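Local coordinates for Rod shape-determining protein (MreC) (Helicobacter pylori, PDB 5LP5) that is a cell-shape protein that binds the penicillin-binding protein PBP2 and probably organises peptidoglycan synthesis during cell elongation, at residues Ile125-Ile137 with Thr197-Val210. Numbering follows the deposited sequence.
Sequences IYGLVSHNQAIGI and TSGLDGIFGAGVFV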
ATOM      1  N   ILE C 125      -9.639   4.202  29.480  1.00 28.29           N
ATOM      2  CA  ILE C 125      -8.238   4.579  29.456  1.00 27.27           C
ATOM      3  C   ILE C 125      -8.074   6.098  29.462  1.00 27.64           C
ATOM      4  O   ILE C 125      -8.492   6.777  28.523  1.00 27.99           O
ATOM      5  CB  ILE C 125      -7.543   4.035  28.204  1.00 26.86           C
ATOM      6  CG1 ILE C 125      -7.636   2.518  28.148  1.00 28.13           C
ATOM      7  CG2 ILE C 125      -6.094   4.471  28.172  1.00 25.31           C
ATOM      8  CD1 ILE C 125      -7.489   1.971  26.746  1.00 28.49           C
ATOM      9  N   TYR C 126      -7.455   6.613  30.518  1.00 28.18           N
ATOM     10  CA  TYR C 126      -7.219   8.039  30.692  1.00 28.87           C
ATOM     11  C   TYR C 126      -5.784   8.384  30.354  1.00 28.68           C
ATOM     12  O   TYR C 126      -4.923   7.530  30.395  1.00 31.54           O
ATOM     13  CB  TYR C 126      -7.518   8.449  32.141  1.00 29.68           C
ATOM     14  CG  TYR C 126      -8.959   8.247  32.550  1.00 30.32           C
ATOM     15  CD1 TYR C 126      -9.940   9.162  32.191  1.00 31.04           C
ATOM     16  CD2 TYR C 126      -9.352   7.125  33.270  1.00 31.29           C
ATOM     17  CE1 TYR C 126     -11.268   8.973  32.551  1.00 32.23           C
ATOM     18  CE2 TYR C 126     -10.676   6.934  33.637  1.00 32.22           C
ATOM     19  CZ  TYR C 126     -11.634   7.861  33.274  1.00 32.59           C
ATOM     20  OH  TYR C 126     -12.956   7.698  33.614  1.00 33.22           O
ATOM     21  N   GLY C 127      -5.543   9.640  30.005  1.00 28.52           N
ATOM     22  CA  GLY C 127      -4.193  10.118  29.712  1.00 27.72           C
ATOM     23  C   GLY C 127      -3.595  10.757  30.947  1.00 26.61           C
ATOM     24  O   GLY C 127      -4.310  11.304  31.778  1.00 25.83           O
ATOM     25  N   LEU C 128      -2.274  10.666  31.070  1.00 26.08           N
ATOM     26  CA  LEU C 128      -1.516  11.332  32.133  1.00 25.82           C
ATOM     27  C   LEU C 128      -0.588  12.407  31.567  1.00 26.78           C
ATOM     28  O   LEU C 128       0.155  12.173  30.620  1.00 25.63           O
ATOM     29  CB  LEU C 128      -0.700  10.329  32.946  1.00 25.17           C
ATOM     30  CG  LEU C 128      -1.496   9.333  33.831  1.00 24.57           C
ATOM     31  CD1 LEU C 128      -0.558   8.358  34.521  1.00 24.03           C
ATOM     32  CD2 LEU C 128      -2.314  10.118  34.846  1.00 24.48           C
ATOM     33  N   VAL C 129      -0.641  13.587  32.175  1.00 29.00           N
ATOM     34  CA  VAL C 129       0.109  14.756  31.743  1.00 30.43           C
ATOM     35  C   VAL C 129       0.839  15.321  32.950  1.00 31.63           C
ATOM     36  O   VAL C 129       0.268  15.365  34.036  1.00 32.14           O
ATOM     37  CB  VAL C 129      -0.864  15.829  31.188  1.00 31.11           C
ATOM     38  CG1 VAL C 129      -0.138  17.101  30.787  1.00 31.96           C
ATOM     39  CG2 VAL C 129      -1.596  15.280  29.987  1.00 30.95           C
ATOM     40  N   SER C 130       2.091  15.752  32.762  1.00 32.83           N
ATOM     41  CA  SER C 130       2.800  16.455  33.816  1.00 34.15           C
ATOM     42  C   SER C 130       3.194  17.873  33.429  1.00 36.61           C
ATOM     43  O   SER C 130       2.400  18.810  33.603  1.00 44.84           O
ATOM     44  CB  SER C 130       3.963  15.663  34.395  1.00 32.38           C
ATOM     45  OG  SER C 130       4.401  16.266  35.612  1.00 33.64           O
ATOM     46  N   HIS C 131       4.402  18.078  32.953  1.00 35.84           N
ATOM     47  CA  HIS C 131       4.840  19.457  32.739  1.00 36.00           C
ATOM     48  C   HIS C 131       4.513  19.798  31.311  1.00 34.56           C
ATOM     49  O   HIS C 131       5.397  19.907  30.475  1.00 33.76           O
ATOM     50  CB  HIS C 131       6.324  19.615  33.049  1.00 38.13           C
ATOM     51  CG  HIS C 131       6.632  19.623  34.513  1.00 40.68           C
ATOM     52  ND1 HIS C 131       6.138  18.680  35.390  1.00 40.87           N
ATOM     53  CD2 HIS C 131       7.399  20.462  35.254  1.00 43.33           C
ATOM     54  CE1 HIS C 131       6.573  18.949  36.610  1.00 42.15           C
ATOM     55  NE2 HIS C 131       7.340  20.026  36.557  1.00 42.68           N
ATOM     56  N   ASN C 132       3.215  19.929  31.054  1.00 34.90           N
ATOM     57  CA  ASN C 132       2.665  20.098  29.711  1.00 34.98           C
ATOM     58  C   ASN C 132       3.158  19.072  28.712  1.00 32.33           C
ATOM     59  O   ASN C 132       3.419  19.403  27.549  1.00 30.71           O
ATOM     60  CB  ASN C 132       2.929  21.506  29.226  1.00 38.75           C
ATOM     61  CG  ASN C 132       1.827  22.453  29.616  1.00 42.30           C
ATOM     62  OD1 ASN C 132       0.637  22.147  29.375  1.00 43.89           O
ATOM     63  ND2 ASN C 132       2.200  23.621  30.185  1.00 42.56           N
ATOM     64  N   GLN C 133       3.242  17.829  29.186  1.00 31.14           N
ATOM     65  CA  GLN C 133       3.782  16.708  28.418  1.00 30.95           C
ATOM     66  C   GLN C 133       2.999  15.409  28.709  1.00 28.37           C
ATOM     67  O   GLN C 133       2.498  15.226  29.798  1.00 27.90           O
ATOM     68  CB  GLN C 133       5.288  16.534  28.721  1.00 32.56           C
ATOM     69  CG  GLN C 133       5.999  15.500  27.880  1.00 34.57           C
ATOM     70  CD  GLN C 133       7.520  15.491  28.077  1.00 38.88           C
ATOM     71  OE1 GLN C 133       8.233  14.653  27.475  1.00 43.49           O
ATOM     72  NE2 GLN C 133       8.033  16.449  28.864  1.00 39.37           N
ATOM     73  N   ALA C 134       2.900  14.510  27.728  1.00 25.82           N
ATOM     74  CA  ALA C 134       2.320  13.192  27.952  1.00 24.46           C
ATOM     75  C   ALA C 134       3.346  12.267  28.605  1.00 25.63           C
ATOM     76  O   ALA C 134       4.449  12.037  28.035  1.00 30.46           O
ATOM     77  CB  ALA C 134       1.827  12.609  26.645  1.00 23.25           C
ATOM     78  N   ILE C 135       2.999  11.733  29.779  1.00 24.59           N
ATOM     79  CA  ILE C 135       3.852  10.754  30.499  1.00 24.47           C
ATOM     80  C   ILE C 135       3.348   9.322  30.431  1.00 24.93           C
ATOM     81  O   ILE C 135       4.111   8.399  30.671  1.00 28.37           O
ATOM     82  CB  ILE C 135       4.072  11.118  31.988  1.00 24.13           C
ATOM     83  CG1 ILE C 135       2.745  11.098  32.782  1.00 24.68           C
ATOM     84  CG2 ILE C 135       4.729  12.479  32.090  1.00 24.37           C
ATOM     85  CD1 ILE C 135       2.928  11.234  34.287  1.00 24.52           C
ATOM     86  N   GLY C 136       2.075   9.119  30.117  1.00 24.15           N
ATOM     87  CA  GLY C 136       1.524   7.748  30.032  1.00 23.62           C
ATOM     88  C   GLY C 136       0.015   7.728  30.154  1.00 22.66           C
ATOM     89  O   GLY C 136      -0.645   8.709  29.860  1.00 22.75           O
ATOM     90  N   ILE C 137      -0.531   6.601  30.558  1.00 22.28           N
ATOM     91  CA  ILE C 137      -1.971   6.465  30.682  1.00 22.89           C
ATOM     92  C   ILE C 137      -2.342   5.878  32.021  1.00 22.74           C
ATOM     93  O   ILE C 137      -1.488   5.406  32.756  1.00 21.76           O
ATOM     94  CB  ILE C 137      -2.565   5.546  29.588  1.00 24.14           C
ATOM     95  CG1 ILE C 137      -2.080   4.101  29.779  1.00 24.55           C
ATOM     96  CG2 ILE C 137      -2.188   6.058  28.200  1.00 23.96           C
ATOM     97  CD1 ILE C 137      -2.632   3.125  28.771  1.00 24.53           C
ATOM     98  N   THR C 197       0.154  14.687  20.865  1.00 20.87           N
ATOM     99  CA  THR C 197      -0.994  13.806  20.925  1.00 20.93           C
ATOM    100  C   THR C 197      -1.978  14.200  19.820  1.00 21.55           C
ATOM    101  O   THR C 197      -2.203  15.384  19.571  1.00 22.05           O
ATOM    102  CB  THR C 197      -1.689  13.888  22.289  1.00 21.07           C
ATOM    103  OG1 THR C 197      -2.138  15.224  22.518  1.00 21.58           O
ATOM    104  CG2 THR C 197      -0.767  13.498  23.395  1.00 20.67           C
ATOM    105  N   SER C 198      -2.560  13.215  19.159  1.00 21.77           N
ATOM    106  CA  SER C 198      -3.439  13.479  18.000  1.00 23.74           C
ATOM    107  C   SER C 198      -4.837  13.864  18.455  1.00 24.67           C
ATOM    108  O   SER C 198      -5.569  14.537  17.754  1.00 24.21           O
ATOM    109  CB  SER C 198      -3.563  12.240  17.115  1.00 24.03           C
ATOM    110  OG  SER C 198      -4.570  11.383  17.613  1.00 25.20           O
ATOM    111  N   GLY C 199      -5.213  13.410  19.634  1.00 25.84           N
ATOM    112  CA  GLY C 199      -6.535  13.729  20.166  1.00 27.63           C
ATOM    113  C   GLY C 199      -7.646  12.966  19.453  1.00 28.80           C
ATOM    114  O   GLY C 199      -8.795  13.365  19.468  1.00 30.54           O
ATOM    115  N   LEU C 200      -7.296  11.866  18.801  1.00 29.09           N
ATOM    116  CA  LEU C 200      -8.276  11.034  18.098  1.00 30.13           C
ATOM    117  C   LEU C 200      -8.668   9.768  18.859  1.00 29.91           C
ATOM    118  O   LEU C 200      -9.594   9.053  18.450  1.00 30.72           O
ATOM    119  CB  LEU C 200      -7.685  10.604  16.759  1.00 30.53           C
ATOM    120  CG  LEU C 200      -7.380  11.729  15.767  1.00 30.63           C
ATOM    121  CD1 LEU C 200      -6.460  11.237  14.657  1.00 29.91           C
ATOM    122  CD2 LEU C 200      -8.676  12.287  15.206  1.00 31.89           C
ATOM    123  N   ASP C 201      -7.953   9.482  19.942  1.00 28.43           N
ATOM    124  CA  ASP C 201      -8.093   8.205  20.644  1.00 28.05           C
ATOM    125  C   ASP C 201      -9.065   8.251  21.825  1.00 28.25           C
ATOM    126  O   ASP C 201      -9.392   7.198  22.381  1.00 28.54           O
ATOM    127  CB  ASP C 201      -6.713   7.686  21.099  1.00 26.78           C
ATOM    128  CG  ASP C 201      -5.916   8.714  21.886  1.00 25.47           C
ATOM    129  OD1 ASP C 201      -6.405   9.815  22.183  1.00 25.41           O
ATOM    130  OD2 ASP C 201      -4.764   8.425  22.208  1.00 23.75           O
ATOM    131  N   GLY C 202      -9.507   9.453  22.207  1.00 27.68           N
ATOM    132  CA  GLY C 202     -10.381   9.620  23.374  1.00 28.17           C
ATOM    133  C   GLY C 202      -9.661   9.400  24.691  1.00 27.56           C
ATOM    134  O   GLY C 202     -10.288   9.088  25.711  1.00 27.87           O
ATOM    135  N   ILE C 203      -8.337   9.581  24.658  1.00 26.12           N
ATOM    136  CA  ILE C 203      -7.478   9.505  25.839  1.00 24.92           C
ATOM    137  C   ILE C 203      -6.906  10.881  26.201  1.00 24.07           C
ATOM    138  O   ILE C 203      -6.996  11.346  27.342  1.00 24.33           O
ATOM    139  CB  ILE C 203      -6.269   8.570  25.581  1.00 24.43           C
ATOM    140  CG1 ILE C 203      -6.737   7.147  25.262  1.00 24.71           C
ATOM    141  CG2 ILE C 203      -5.327   8.572  26.789  1.00 24.21           C
ATOM    142  CD1 ILE C 203      -5.656   6.209  24.791  1.00 23.87           C
ATOM    143  N   PHE C 204      -6.281  11.499  25.206  1.00 23.44           N
ATOM    144  CA  PHE C 204      -5.755  12.855  25.306  1.00 23.14           C
ATOM    145  C   PHE C 204      -6.541  13.723  24.333  1.00 23.77           C
ATOM    146  O   PHE C 204      -7.081  13.245  23.338  1.00 24.12           O
ATOM    147  CB  PHE C 204      -4.292  12.906  24.850  1.00 22.17           C
ATOM    148  CG  PHE C 204      -3.330  12.189  25.749  1.00 21.68           C
ATOM    149  CD1 PHE C 204      -2.873  12.797  26.891  1.00 21.72           C
ATOM    150  CD2 PHE C 204      -2.834  10.944  25.420  1.00 21.36           C
ATOM    151  CE1 PHE C 204      -1.960  12.174  27.716  1.00 21.49           C
ATOM    152  CE2 PHE C 204      -1.916  10.308  26.246  1.00 21.13           C
ATOM    153  CZ  PHE C 204      -1.480  10.929  27.403  1.00 21.21           C
ATOM    154  N   GLY C 205      -6.585  15.013  24.628  1.00 24.08           N
ATOM    155  CA  GLY C 205      -6.915  15.999  23.625  1.00 24.61           C
ATOM    156  C   GLY C 205      -5.735  16.215  22.697  1.00 23.86           C
ATOM    157  O   GLY C 205      -4.617  15.774  22.981  1.00 22.97           O
ATOM    158  N   ALA C 206      -5.983  16.899  21.594  1.00 24.40           N
ATOM    159  CA  ALA C 206      -4.947  17.154  20.622  1.00 23.97           C
ATOM    160  C   ALA C 206      -3.924  18.180  21.124  1.00 23.78           C
ATOM    161  O   ALA C 206      -4.251  19.102  21.900  1.00 24.35           O
ATOM    162  CB  ALA C 206      -5.566  17.654  19.338  1.00 24.90           C
ATOM    163  N   GLY C 207      -2.694  18.005  20.668  1.00 23.17           N
ATOM    164  CA  GLY C 207      -1.674  19.038  20.804  1.00 23.33           C
ATOM    165  C   GLY C 207      -0.802  19.017  22.047  1.00 22.90           C
ATOM    166  O   GLY C 207      -0.003  19.908  22.240  1.00 23.27           O
ATOM    167  N   VAL C 208      -0.939  17.997  22.881  1.00 22.32           N
ATOM    168  CA  VAL C 208      -0.083  17.858  24.048  1.00 22.05           C
ATOM    169  C   VAL C 208       1.253  17.334  23.600  1.00 21.60           C
ATOM    170  O   VAL C 208       1.307  16.465  22.738  1.00 21.21           O
ATOM    171  CB  VAL C 208      -0.691  16.910  25.082  1.00 21.81           C
ATOM    172  CG1 VAL C 208       0.225  16.755  26.270  1.00 21.72           C
ATOM    173  CG2 VAL C 208      -2.035  17.435  25.548  1.00 22.48           C
ATOM    174  N   PHE C 209       2.336  17.846  24.169  1.00 21.85           N
ATOM    175  CA  PHE C 209       3.694  17.511  23.709  1.00 21.76           C
ATOM    176  C   PHE C 209       4.092  16.100  24.146  1.00 21.20           C
ATOM    177  O   PHE C 209       3.833  15.678  25.265  1.00 21.12           O
ATOM    178  CB  PHE C 209       4.722  18.510  24.225  1.00 22.53           C
ATOM    179  CG  PHE C 209       6.141  18.213  23.812  1.00 22.74           C
ATOM    180  CD1 PHE C 209       6.595  18.586  22.562  1.00 23.09           C
ATOM    181  CD2 PHE C 209       7.027  17.591  24.674  1.00 22.82           C
ATOM    182  CE1 PHE C 209       7.917  18.329  22.169  1.00 23.52           C
ATOM    183  CE2 PHE C 209       8.337  17.321  24.289  1.00 23.26           C
ATOM    184  CZ  PHE C 209       8.784  17.694  23.027  1.00 23.61           C
ATOM    185  N   VAL C 210       4.721  15.367  23.243  1.00 20.98           N
ATOM    186  CA  VAL C 210       5.199  14.030  23.542  1.00 21.00           C
ATOM    187  C   VAL C 210       6.711  13.954  23.457  1.00 22.04           C
ATOM    188  O   VAL C 210       7.356  13.523  24.423  1.00 21.68           O
ATOM    189  CB  VAL C 210       4.585  12.995  22.593  1.00 20.85           C
ATOM    190  CG1 VAL C 210       5.143  11.620  22.882  1.00 20.90           C
ATOM    191  CG2 VAL C 210       3.086  12.963  22.793  1.00 21.02           C
TER
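The interface between the two six-stranded beta barrels of MreC is formed here, where F204 and I203 of the 197-210 segment pack on the 125-137 hairpin. The ring of F204 sits between the barrels. G127 CA lies over one face in a CH-pi contact, 3.9 Å from the ring centroid. T197 CG2 lies over the opposite face, toward its rim. At the rim, V129 CG2 approaches F204 CE1 to 3.9 Å, and L128 O also lies near the ring plane. Y157 adds an edge-to-face ring contact. A134 CB meets F204 CZ obliquely at 3.8 Å. A134 CB lies 4.1 Å from V210 CG2, so A134 fills the corner between the ring and strand 209-218.

I203 extends the apolar seam. I203 CD1 touches I125 CG2 at 3.8 Å. I203 CG1 lies beside the backbone N (chi1 -61°), which puts CG2 anti to that N and turns it onto the backbone at G127. I125 and I203 also pack against K136 and A135 of the PBP2 chain, respectively, so this end of the seam borders the partner protein.

A backbone hydrogen bond ties the segments together. A134 N donates to F209 O at 2.9 Å, and the bond is nearly straight (164° at the hydrogen). V208 CG1 packs beside this bond, near A134 N.

The loop is braced from within. T197 OG1 donates to G205 O and accepts from V208 N, linking the two ends of the loop. D201 OD1 accepts from I203 N at 3.1 Å in an Asx turn, while D201 OD2 takes S158 N. The packing joins a hairpin of one antiparallel barrel to the loop between strands 194-197 and 209-218 of the other, consistent with the double-barrel fold of the chymotrypsin-like PA clan.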